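Transcriptional regulator, LacI family (Burkholderia phymatum, PDB 2RGY) probably regulates transcription as a LacI-family DNA-binding repressor or activator whose periplasmic-binding-protein-like region senses a small effector, perhaps a sugar. Local coordinates at residues G9-F14 and W254-C259. Residues are numbered along the deposited sequence; the frame is centred on the assembly and turned at random.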
loop_
_atom_site.group_PDB
_atom_site.type_symbol
_atom_site.label_atom_id
_atom_site.label_comp_id
_atom_site.label_asym_id
_atom_site.label_seq_id
_atom_site.Cartn_x
_atom_site.Cartn_y
_atom_site.Cartn_z
ATOM N N GLY A 9 -6.237 -20.522 18.295
ATOM C CA GLY A 9 -5.725 -19.208 18.648
ATOM C C GLY A 9 -5.392 -18.347 17.439
ATOM O O GLY A 9 -4.608 -17.400 17.541
ATOM N N ILE A 10 -5.982 -18.682 16.294
ATOM C CA ILE A 10 -5.751 -17.938 15.056
ATOM C C ILE A 10 -7.056 -17.622 14.342
ATOM O O ILE A 10 -7.956 -18.461 14.256
ATOM C CB ILE A 10 -4.902 -18.734 14.028
ATOM C CG1 ILE A 10 -3.738 -19.446 14.709
ATOM C CG2 ILE A 10 -4.378 -17.798 12.961
ATOM C CD1 ILE A 10 -2.866 -18.559 15.532
ATOM N N ILE A 11 -7.153 -16.407 13.827
ATOM C CA ILE A 11 -8.316 -16.008 13.066
ATOM C C ILE A 11 -7.803 -15.825 11.648
ATOM O O ILE A 11 -6.708 -15.309 11.445
ATOM C CB ILE A 11 -8.932 -14.698 13.618
ATOM C CG1 ILE A 11 -9.779 -15.025 14.852
ATOM C CG2 ILE A 11 -9.783 -14.013 12.551
ATOM C CD1 ILE A 11 -10.533 -13.839 15.430
ATOM N N GLY A 12 -8.561 -16.291 10.666
ATOM C CA GLY A 12 -8.121 -16.149 9.290
ATOM C C GLY A 12 -8.646 -14.868 8.680
ATOM O O GLY A 12 -9.707 -14.397 9.073
ATOM N N LEU A 13 -7.909 -14.301 7.729
ATOM C CA LEU A 13 -8.320 -13.065 7.076
ATOM C C LEU A 13 -8.088 -13.092 5.570
ATOM O O LEU A 13 -6.969 -13.318 5.114
ATOM C CB LEU A 13 -7.557 -11.872 7.660
ATOM C CG LEU A 13 -7.640 -10.565 6.860
ATOM C CD1 LEU A 13 -9.080 -10.077 6.780
ATOM C CD2 LEU A 13 -6.763 -9.511 7.524
ATOM N N PHE A 14 -9.143 -12.867 4.798
ATOM C CA PHE A 14 -8.987 -12.827 3.354
ATOM C C PHE A 14 -9.161 -11.403 2.836
ATOM O O PHE A 14 -10.120 -10.715 3.186
ATOM C CB PHE A 14 -10.006 -13.702 2.636
ATOM C CG PHE A 14 -9.970 -13.539 1.142
ATOM C CD1 PHE A 14 -9.029 -14.227 0.379
ATOM C CD2 PHE A 14 -10.839 -12.646 0.500
ATOM C CE1 PHE A 14 -8.945 -14.033 -1.010
ATOM C CE2 PHE A 14 -10.768 -12.441 -0.887
ATOM C CZ PHE A 14 -9.815 -13.138 -1.644
ATOM N N TRP A 254 -16.347 -8.056 17.177
ATOM C CA TRP A 254 -17.566 -8.854 17.192
ATOM C C TRP A 254 -17.190 -10.323 17.037
ATOM O O TRP A 254 -17.690 -11.182 17.763
ATOM C CB TRP A 254 -18.485 -8.446 16.042
ATOM C CG TRP A 254 -19.769 -9.218 15.997
ATOM C CD1 TRP A 254 -20.876 -9.007 16.770
ATOM C CD2 TRP A 254 -20.076 -10.334 15.148
ATOM N NE1 TRP A 254 -21.855 -9.924 16.453
ATOM C CE2 TRP A 254 -21.388 -10.752 15.461
ATOM C CE3 TRP A 254 -19.369 -11.026 14.151
ATOM C CZ2 TRP A 254 -22.012 -11.836 14.814
ATOM C CZ3 TRP A 254 -19.990 -12.106 13.504
ATOM C CH2 TRP A 254 -21.296 -12.496 13.841
ATOM N N LEU A 255 -16.289 -10.596 16.096
ATOM C CA LEU A 255 -15.836 -11.957 15.833
ATOM C C LEU A 255 -15.074 -12.522 17.031
ATOM O O LEU A 255 -15.256 -13.676 17.408
ATOM C CB LEU A 255 -14.951 -11.970 14.583
ATOM C CG LEU A 255 -14.466 -13.330 14.078
ATOM C CD1 LEU A 255 -15.674 -14.196 13.738
ATOM C CD2 LEU A 255 -13.565 -13.143 12.862
ATOM N N ILE A 256 -14.228 -11.702 17.635
ATOM C CA ILE A 256 -13.456 -12.141 18.785
ATOM C C ILE A 256 -14.388 -12.498 19.954
ATOM O O ILE A 256 -14.137 -13.463 20.675
ATOM C CB ILE A 256 -12.401 -11.059 19.176
ATOM C CG1 ILE A 256 -11.321 -10.998 18.080
ATOM C CG2 ILE A 256 -11.771 -11.381 20.522
ATOM C CD1 ILE A 256 -10.223 -9.969 18.311
ATOM N N ASN A 257 -15.478 -11.749 20.116
ATOM C CA ASN A 257 -16.454 -12.035 21.171
ATOM C C ASN A 257 -16.977 -13.470 21.007
ATOM O O ASN A 257 -16.978 -14.267 21.947
ATOM C CB ASN A 257 -17.649 -11.073 21.084
ATOM C CG ASN A 257 -17.357 -9.702 21.671
ATOM O OD1 ASN A 257 -18.212 -8.814 21.642
ATOM N ND2 ASN A 257 -16.159 -9.522 22.208
ATOM N N GLN A 258 -17.423 -13.784 19.797
ATOM C CA GLN A 258 -17.973 -15.097 19.484
ATOM C C GLN A 258 -16.943 -16.217 19.628
ATOM O O GLN A 258 -17.277 -17.316 20.080
ATOM C CB GLN A 258 -18.508 -15.117 18.048
ATOM C CG GLN A 258 -19.072 -13.803 17.534
ATOM C CD GLN A 258 -20.346 -13.380 18.239
ATOM O OE1 GLN A 258 -21.334 -14.114 18.250
ATOM N NE2 GLN A 258 -20.336 -12.178 18.819
ATOM N N CYS A 259 -15.700 -15.934 19.244
ATOM C CA CYS A 259 -14.623 -16.920 19.277
ATOM C C CYS A 259 -13.897 -17.128 20.592
ATOM O O CYS A 259 -13.675 -18.271 21.006
ATOM C CB CYS A 259 -13.549 -16.575 18.245
ATOM S SG CYS A 259 -13.979 -16.821 16.532
#
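I11 meets L255 and I256 where an inner strand of the N-terminal subdomain in a periplasmic-binding-protein-like fold faces a helix from near the chain's end. Strand 10-14 lies between 40-44 and 70-73 in a parallel sheet of order 2-1-3-4-5, whereas helix 244-260 follows strand 238-241 of the other sheet; the contact therefore brings a late helix back against the first sheet, as expected of a fold whose chain passes between its two subdomains.

Both close approaches involve I11, so the strand's side of the contact rests on that one residue. Its CA is 8.6 Å from the CA of I256, a gap filled at its closest points by the aliphatic branches of I11, L255 and I256. With chi1 at -80°, CG2 of I11 stands anti to the backbone N while CG1 lies beside that N; the extended second torsion (-175°) then carries CD1 outward. Both branches thus reach the helix. I11 and L255 approach tip to tip, CG2 of I11 lying 3.9 Å from CD2 of L255, and the same leucine methyl is 4.0 Å from I11 CD1, so it touches both branches. I256 instead crosses I11 at about a right angle.

All three residues are buried, and L34 of helix 21-36 also packs on I11, while I256 touches E33 of that helix. On the helix itself, Q258 NE2 donates to W254 O at 3.0 Å, tilted 28° from the carbonyl plane. At the crossing, the shaft carbon CG1 of I256 receives the methyl CD1 of I11 at 4.0 Å.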